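Local coordinates for protein beta-N-acetylhexosaminidase (Thermotoga neapolitana, PDB 5BZA) that probably hydrolyses terminal non-reducing N-acetyl-D-hexosamine residues from N-acetyl-beta-D-hexosaminides, as a member of glycosyl hydrolase family 3, at residues B[391-405]-B[416-430]. Residues are numbered along the deposited sequence; the frame is centred on the assembly and turned at random.
With CD (cadmium ion), chain T.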
loop_
_atom_site.group_PDB
_atom_site.type_symbol
_atom_site.label_atom_id
_atom_site.label_comp_id
_atom_site.label_asym_id
_atom_site.label_seq_id
_atom_site.Cartn_x
_atom_site.Cartn_y
_atom_site.Cartn_z
ATOM N N GLY B 391 -33.316 -5.679 -9.941
ATOM C CA GLY B 391 -33.324 -6.967 -9.263
ATOM C C GLY B 391 -33.065 -8.102 -10.235
ATOM O O GLY B 391 -32.965 -7.889 -11.444
ATOM N N PRO B 392 -32.903 -9.322 -9.707
ATOM C CA PRO B 392 -32.583 -10.526 -10.495
ATOM C C PRO B 392 -33.728 -10.985 -11.390
ATOM O O PRO B 392 -34.886 -10.885 -11.003
ATOM C CB PRO B 392 -32.271 -11.586 -9.431
ATOM C CG PRO B 392 -32.923 -11.095 -8.175
ATOM C CD PRO B 392 -32.978 -9.595 -8.264
ATOM N N ASP B 393 -33.427 -11.436 -12.600
ATOM C CA ASP B 393 -34.450 -12.126 -13.372
ATOM C C ASP B 393 -34.709 -13.426 -12.618
ATOM O O ASP B 393 -33.909 -13.806 -11.755
ATOM C CB ASP B 393 -34.006 -12.403 -14.814
ATOM C CG ASP B 393 -33.792 -11.125 -15.622
ATOM O OD1 ASP B 393 -34.257 -10.053 -15.165
ATOM O OD2 ASP B 393 -33.225 -11.208 -16.743
ATOM N N ASP B 394 -35.800 -14.124 -12.910
ATOM C CA ASP B 394 -36.024 -15.358 -12.168
ATOM C C ASP B 394 -34.957 -16.360 -12.611
ATOM O O ASP B 394 -34.451 -16.290 -13.741
ATOM C CB ASP B 394 -37.426 -15.942 -12.351
ATOM C CG ASP B 394 -37.742 -17.006 -11.285
ATOM O OD1 ASP B 394 -38.047 -16.603 -10.130
ATOM O OD2 ASP B 394 -37.641 -18.225 -11.573
ATOM N N VAL B 395 -34.557 -17.244 -11.707
ATOM C CA VAL B 395 -33.632 -18.298 -12.092
ATOM C C VAL B 395 -33.730 -19.438 -11.090
ATOM O O VAL B 395 -34.390 -19.317 -10.063
ATOM C CB VAL B 395 -32.181 -17.768 -12.191
ATOM C CG1 VAL B 395 -31.599 -17.524 -10.803
ATOM C CG2 VAL B 395 -31.293 -18.731 -13.021
ATOM N N ASP B 396 -33.116 -20.567 -11.410
ATOM C CA ASP B 396 -33.183 -21.690 -10.513
ATOM C C ASP B 396 -31.830 -22.370 -10.640
ATOM O O ASP B 396 -31.044 -22.051 -11.531
ATOM C CB ASP B 396 -34.310 -22.655 -10.856
ATOM C CG ASP B 396 -34.667 -23.556 -9.690
ATOM O OD1 ASP B 396 -34.090 -23.360 -8.591
ATOM O OD2 ASP B 396 -35.476 -24.497 -9.880
ATOM N N GLY B 397 -31.544 -23.255 -9.699
ATOM C CA GLY B 397 -30.277 -23.940 -9.627
ATOM C C GLY B 397 -30.389 -24.781 -8.380
ATOM O O GLY B 397 -31.414 -24.765 -7.674
ATOM N N GLU B 398 -29.348 -25.540 -8.100
ATOM C CA GLU B 398 -29.383 -26.406 -6.938
ATOM C C GLU B 398 -29.199 -25.567 -5.684
ATOM O O GLU B 398 -29.675 -25.917 -4.594
ATOM C CB GLU B 398 -28.292 -27.452 -7.053
ATOM C CG GLU B 398 -28.266 -28.047 -8.415
ATOM C CD GLU B 398 -27.052 -28.932 -8.594
ATOM O OE1 GLU B 398 -26.277 -29.087 -7.622
ATOM O OE2 GLU B 398 -26.880 -29.451 -9.705
ATOM N N LEU B 399 -28.480 -24.457 -5.849
ATOM C CA LEU B 399 -28.242 -23.518 -4.760
ATOM C C LEU B 399 -28.030 -22.185 -5.375
ATOM O O LEU B 399 -27.304 -22.064 -6.362
ATOM C CB LEU B 399 -27.042 -23.919 -3.907
ATOM C CG LEU B 399 -26.766 -23.235 -2.554
ATOM C CD1 LEU B 399 -27.969 -23.289 -1.602
ATOM C CD2 LEU B 399 -25.554 -23.920 -1.890
ATOM N N ILE B 400 -28.714 -21.179 -4.819
ATOM C CA ILE B 400 -28.614 -19.849 -5.372
ATOM C C ILE B 400 -28.122 -18.900 -4.299
ATOM O O ILE B 400 -28.647 -18.899 -3.183
ATOM C CB ILE B 400 -29.948 -19.366 -5.936
ATOM C CG1 ILE B 400 -30.497 -20.392 -6.928
ATOM C CG2 ILE B 400 -29.735 -18.045 -6.659
ATOM C CD1 ILE B 400 -31.878 -20.048 -7.528
ATOM N N PHE B 401 -27.099 -18.111 -4.641
ATOM C CA PHE B 401 -26.590 -17.088 -3.737
ATOM C C PHE B 401 -27.005 -15.758 -4.302
ATOM O O PHE B 401 -26.455 -15.333 -5.329
ATOM C CB PHE B 401 -25.056 -17.100 -3.605
ATOM C CG PHE B 401 -24.489 -18.272 -2.835
ATOM C CD1 PHE B 401 -25.313 -19.193 -2.217
ATOM C CD2 PHE B 401 -23.112 -18.387 -2.656
ATOM C CE1 PHE B 401 -24.786 -20.262 -1.503
ATOM C CE2 PHE B 401 -22.558 -19.452 -1.915
ATOM C CZ PHE B 401 -23.397 -20.391 -1.338
ATOM N N ASP B 402 -27.944 -15.077 -3.638
ATOM C CA ASP B 402 -28.338 -13.748 -4.097
ATOM C C ASP B 402 -27.561 -12.719 -3.264
ATOM O O ASP B 402 -27.711 -12.612 -2.037
ATOM C CB ASP B 402 -29.870 -13.566 -3.998
ATOM C CG ASP B 402 -30.352 -12.142 -4.351
ATOM O OD1 ASP B 402 -29.596 -11.356 -4.986
ATOM O OD2 ASP B 402 -31.551 -11.838 -4.049
ATOM N N PHE B 403 -26.699 -11.974 -3.943
ATOM C CA PHE B 403 -25.916 -10.955 -3.257
ATOM C C PHE B 403 -26.676 -9.652 -3.345
ATOM O O PHE B 403 -26.619 -8.899 -4.333
ATOM C CB PHE B 403 -24.507 -10.854 -3.841
ATOM C CG PHE B 403 -23.651 -12.038 -3.502
ATOM C CD1 PHE B 403 -22.982 -12.096 -2.285
ATOM C CD2 PHE B 403 -23.602 -13.136 -4.337
ATOM C CE1 PHE B 403 -22.224 -13.200 -1.943
ATOM C CE2 PHE B 403 -22.846 -14.247 -3.993
ATOM C CZ PHE B 403 -22.160 -14.274 -2.797
ATOM N N VAL B 404 -27.426 -9.420 -2.285
ATOM C CA VAL B 404 -28.474 -8.408 -2.284
ATOM C C VAL B 404 -27.942 -6.999 -2.001
ATOM O O VAL B 404 -27.290 -6.750 -0.987
ATOM C CB VAL B 404 -29.522 -8.742 -1.256
ATOM C CG1 VAL B 404 -30.631 -7.704 -1.303
ATOM C CG2 VAL B 404 -30.048 -10.180 -1.474
ATOM N N VAL B 405 -28.275 -6.086 -2.906
ATOM C CA VAL B 405 -28.027 -4.652 -2.776
ATOM C C VAL B 405 -29.376 -3.917 -3.036
ATOM O O VAL B 405 -30.144 -4.328 -3.928
ATOM C CB VAL B 405 -26.933 -4.206 -3.749
ATOM C CG1 VAL B 405 -26.860 -2.696 -3.861
ATOM C CG2 VAL B 405 -25.579 -4.795 -3.320
ATOM N N ALA B 416 -38.554 -9.063 -7.133
ATOM C CA ALA B 416 -37.592 -9.779 -7.980
ATOM C C ALA B 416 -36.754 -10.695 -7.079
ATOM O O ALA B 416 -36.670 -11.910 -7.314
ATOM C CB ALA B 416 -36.707 -8.812 -8.752
ATOM N N HIS B 417 -36.256 -10.132 -5.981
ATOM C CA HIS B 417 -35.493 -10.919 -5.011
ATOM C C HIS B 417 -36.300 -12.015 -4.309
ATOM O O HIS B 417 -35.790 -13.128 -4.118
ATOM C CB HIS B 417 -34.869 -10.002 -3.964
ATOM C CG HIS B 417 -33.711 -9.214 -4.480
ATOM N ND1 HIS B 417 -32.467 -9.777 -4.703
ATOM C CD2 HIS B 417 -33.597 -7.908 -4.815
ATOM C CE1 HIS B 417 -31.643 -8.849 -5.155
ATOM N NE2 HIS B 417 -32.302 -7.704 -5.231
ATOM N N LEU B 418 -37.552 -11.729 -3.957
ATOM C CA LEU B 418 -38.368 -12.690 -3.197
ATOM C C LEU B 418 -38.935 -13.834 -4.053
ATOM O O LEU B 418 -39.302 -14.895 -3.523
ATOM C CB LEU B 418 -39.521 -11.967 -2.500
ATOM C CG LEU B 418 -39.071 -11.112 -1.320
ATOM C CD1 LEU B 418 -40.221 -10.233 -0.891
ATOM C CD2 LEU B 418 -38.571 -11.982 -0.172
ATOM N N SER B 419 -39.002 -13.616 -5.368
ATOM C CA SER B 419 -39.422 -14.659 -6.317
ATOM C C SER B 419 -38.505 -15.880 -6.328
ATOM O O SER B 419 -38.929 -16.971 -6.732
ATOM C CB SER B 419 -39.482 -14.114 -7.750
ATOM O OG SER B 419 -40.111 -12.848 -7.823
ATOM N N LEU B 420 -37.241 -15.701 -5.935
ATOM C CA LEU B 420 -36.292 -16.811 -5.968
ATOM C C LEU B 420 -36.756 -17.938 -5.017
ATOM O O LEU B 420 -37.406 -17.693 -3.993
ATOM C CB LEU B 420 -34.878 -16.320 -5.606
ATOM C CG LEU B 420 -34.326 -15.228 -6.538
ATOM C CD1 LEU B 420 -33.015 -14.651 -6.015
ATOM C CD2 LEU B 420 -34.212 -15.693 -7.995
ATOM N N PRO B 421 -36.471 -19.188 -5.385
ATOM C CA PRO B 421 -36.914 -20.342 -4.592
ATOM C C PRO B 421 -36.371 -20.298 -3.175
ATOM O O PRO B 421 -35.164 -20.459 -2.941
ATOM C CB PRO B 421 -36.355 -21.543 -5.362
ATOM C CG PRO B 421 -35.337 -20.988 -6.293
ATOM C CD PRO B 421 -35.742 -19.585 -6.602
ATOM N N SER B 422 -37.261 -20.077 -2.229
ATOM C CA SER B 422 -36.882 -19.964 -0.833
ATOM C C SER B 422 -36.149 -21.191 -0.285
ATOM O O SER B 422 -35.385 -21.106 0.674
ATOM C CB SER B 422 -38.151 -19.714 -0.001
ATOM O OG SER B 422 -37.958 -20.097 1.352
ATOM N N ASP B 423 -36.372 -22.335 -0.893
ATOM C CA ASP B 423 -35.801 -23.557 -0.364
ATOM C C ASP B 423 -34.277 -23.684 -0.650
ATOM O O ASP B 423 -33.539 -24.421 0.015
ATOM C CB ASP B 423 -36.557 -24.739 -0.936
ATOM C CG ASP B 423 -36.848 -25.781 0.110
ATOM O OD1 ASP B 423 -37.144 -25.382 1.258
ATOM O OD2 ASP B 423 -36.776 -26.994 -0.204
ATOM N N ARG B 424 -33.796 -22.940 -1.633
ATOM C CA ARG B 424 -32.441 -23.184 -2.070
ATOM C C ARG B 424 -31.771 -21.859 -2.464
ATOM O O ARG B 424 -30.836 -21.815 -3.294
ATOM C CB ARG B 424 -32.456 -24.208 -3.202
ATOM C CG ARG B 424 -33.430 -23.898 -4.314
ATOM C CD ARG B 424 -33.581 -25.059 -5.293
ATOM N NE ARG B 424 -34.513 -24.709 -6.363
ATOM C CZ ARG B 424 -35.831 -24.872 -6.302
ATOM N NH1 ARG B 424 -36.375 -25.421 -5.221
ATOM N NH2 ARG B 424 -36.588 -24.495 -7.331
ATOM N N THR B 425 -32.229 -20.775 -1.834
ATOM C CA THR B 425 -31.616 -19.476 -2.083
ATOM C C THR B 425 -31.081 -18.966 -0.765
ATOM O O THR B 425 -31.726 -19.100 0.271
ATOM C CB THR B 425 -32.577 -18.453 -2.680
ATOM O OG1 THR B 425 -33.028 -18.925 -3.946
ATOM C CG2 THR B 425 -31.875 -17.103 -2.871
ATOM N N ILE B 426 -29.858 -18.441 -0.801
ATOM C CA ILE B 426 -29.269 -17.795 0.362
ATOM C C ILE B 426 -29.081 -16.345 0.005
ATOM O O ILE B 426 -28.500 -16.022 -1.051
ATOM C CB ILE B 426 -27.938 -18.438 0.771
ATOM C CG1 ILE B 426 -28.137 -19.942 0.978
ATOM C CG2 ILE B 426 -27.426 -17.826 2.067
ATOM C CD1 ILE B 426 -26.916 -20.655 1.517
ATOM N N TYR B 427 -29.604 -15.482 0.882
ATOM C CA TYR B 427 -29.544 -14.050 0.682
ATOM C C TYR B 427 -28.358 -13.497 1.438
ATOM O O TYR B 427 -28.266 -13.625 2.674
ATOM C CB TYR B 427 -30.842 -13.362 1.143
ATOM C CG TYR B 427 -31.995 -13.746 0.268
ATOM C CD1 TYR B 427 -32.208 -13.082 -0.936
ATOM C CD2 TYR B 427 -32.853 -14.788 0.619
ATOM C CE1 TYR B 427 -33.220 -13.443 -1.773
ATOM C CE2 TYR B 427 -33.908 -15.160 -0.224
ATOM C CZ TYR B 427 -34.078 -14.481 -1.412
ATOM O OH TYR B 427 -35.110 -14.815 -2.260
ATOM N N PHE B 428 -27.450 -12.882 0.689
ATOM C CA PHE B 428 -26.317 -12.223 1.303
ATOM C C PHE B 428 -26.610 -10.740 1.298
ATOM O O PHE B 428 -26.539 -10.094 0.246
ATOM C CB PHE B 428 -24.993 -12.538 0.555
ATOM C CG PHE B 428 -24.550 -13.983 0.658
ATOM C CD1 PHE B 428 -25.149 -14.969 -0.119
ATOM C CD2 PHE B 428 -23.503 -14.350 1.510
ATOM C CE1 PHE B 428 -24.729 -16.315 -0.035
ATOM C CE2 PHE B 428 -23.077 -15.698 1.602
ATOM C CZ PHE B 428 -23.697 -16.673 0.835
ATOM N N ILE B 429 -26.943 -10.188 2.459
ATOM C CA ILE B 429 -27.226 -8.762 2.503
ATOM C C ILE B 429 -25.954 -8.009 2.807
ATOM O O ILE B 429 -25.468 -8.017 3.931
ATOM C CB ILE B 429 -28.364 -8.387 3.509
ATOM C CG1 ILE B 429 -29.729 -8.720 2.881
ATOM C CG2 ILE B 429 -28.417 -6.874 3.666
ATOM C CD1 ILE B 429 -30.349 -10.032 3.283
ATOM N N ILE B 430 -25.401 -7.397 1.769
ATOM C CA ILE B 430 -24.028 -6.928 1.843
ATOM C C ILE B 430 -23.828 -5.421 1.944
ATOM O O ILE B 430 -22.714 -4.972 2.163
ATOM C CB ILE B 430 -23.209 -7.465 0.645
ATOM C CG1 ILE B 430 -23.722 -6.916 -0.684
ATOM C CG2 ILE B 430 -23.193 -8.983 0.673
ATOM C CD1 ILE B 430 -22.821 -7.325 -1.860
HETATM CD CD CD T . -24.785 -31.003 -8.893
HETATM O O HOH W 1 -31.627 -5.438 -6.228
HETATM O O HOH W 2 -25.307 -32.235 -6.848
#
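With CG of Asp402 swung opposite its backbone N (chi1 175°) and CG of His417 opposite its carbonyl carbon (chi1 -73°), carboxylate and imidazole come together almost coplanar, their planes 9° apart. His417 ND1 donates to Asp402 OD2 at a modelled 2.3 Å, too short to be taken literally. At the other end of the imidazole a water joins NE2 to the carbonyl of Val405. Pro392 CD sits squarely over one face of the ring, 3.5 Å from the centroid of His417, in a CH-pi contact, and Val404 CG1 covers the opposite face from farther off. These groups lie where the helix of a beta-alpha-beta unit (strand 399-404, helix 411-418, strand 425-429) packs against the mixed sheet of the C-terminal domain, in which strands 399-404 and 425-429 run parallel. The two strands are neighbours, joined by a ladder running from Ile400 N to Arg424 O through to Val404 N and Phe428 O, with a weak last rung from Ile430 N to Val404 O. Phe401, Phe403 and Phe428 cluster on the other side of the sheet, packed against helix 452-463. There the rings of Phe403 and Phe428 form an offset stack with centroids 4.6 Å apart, while CE1 of Phe428 lies over a face of the Phe401 ring, 3.4 Å from Phe401 CG. Near the start of the strands Arg424 grips Asp396 side-on, NE to OD1 at 2.6 Å and NH2 to OD2 at 2.8 Å, the carboxylate and guanidinium planes well turned from each other. Pro421 CB lies over the centre of the guanidinium. A leucine in place of Arg424 would probably leave the Asp396 carboxylate without its cationic mate and freer to turn. Two residues after Asp396, Glu398 chelates a cadmium ion through both oxygens, with Glu346 completing the protein ligands.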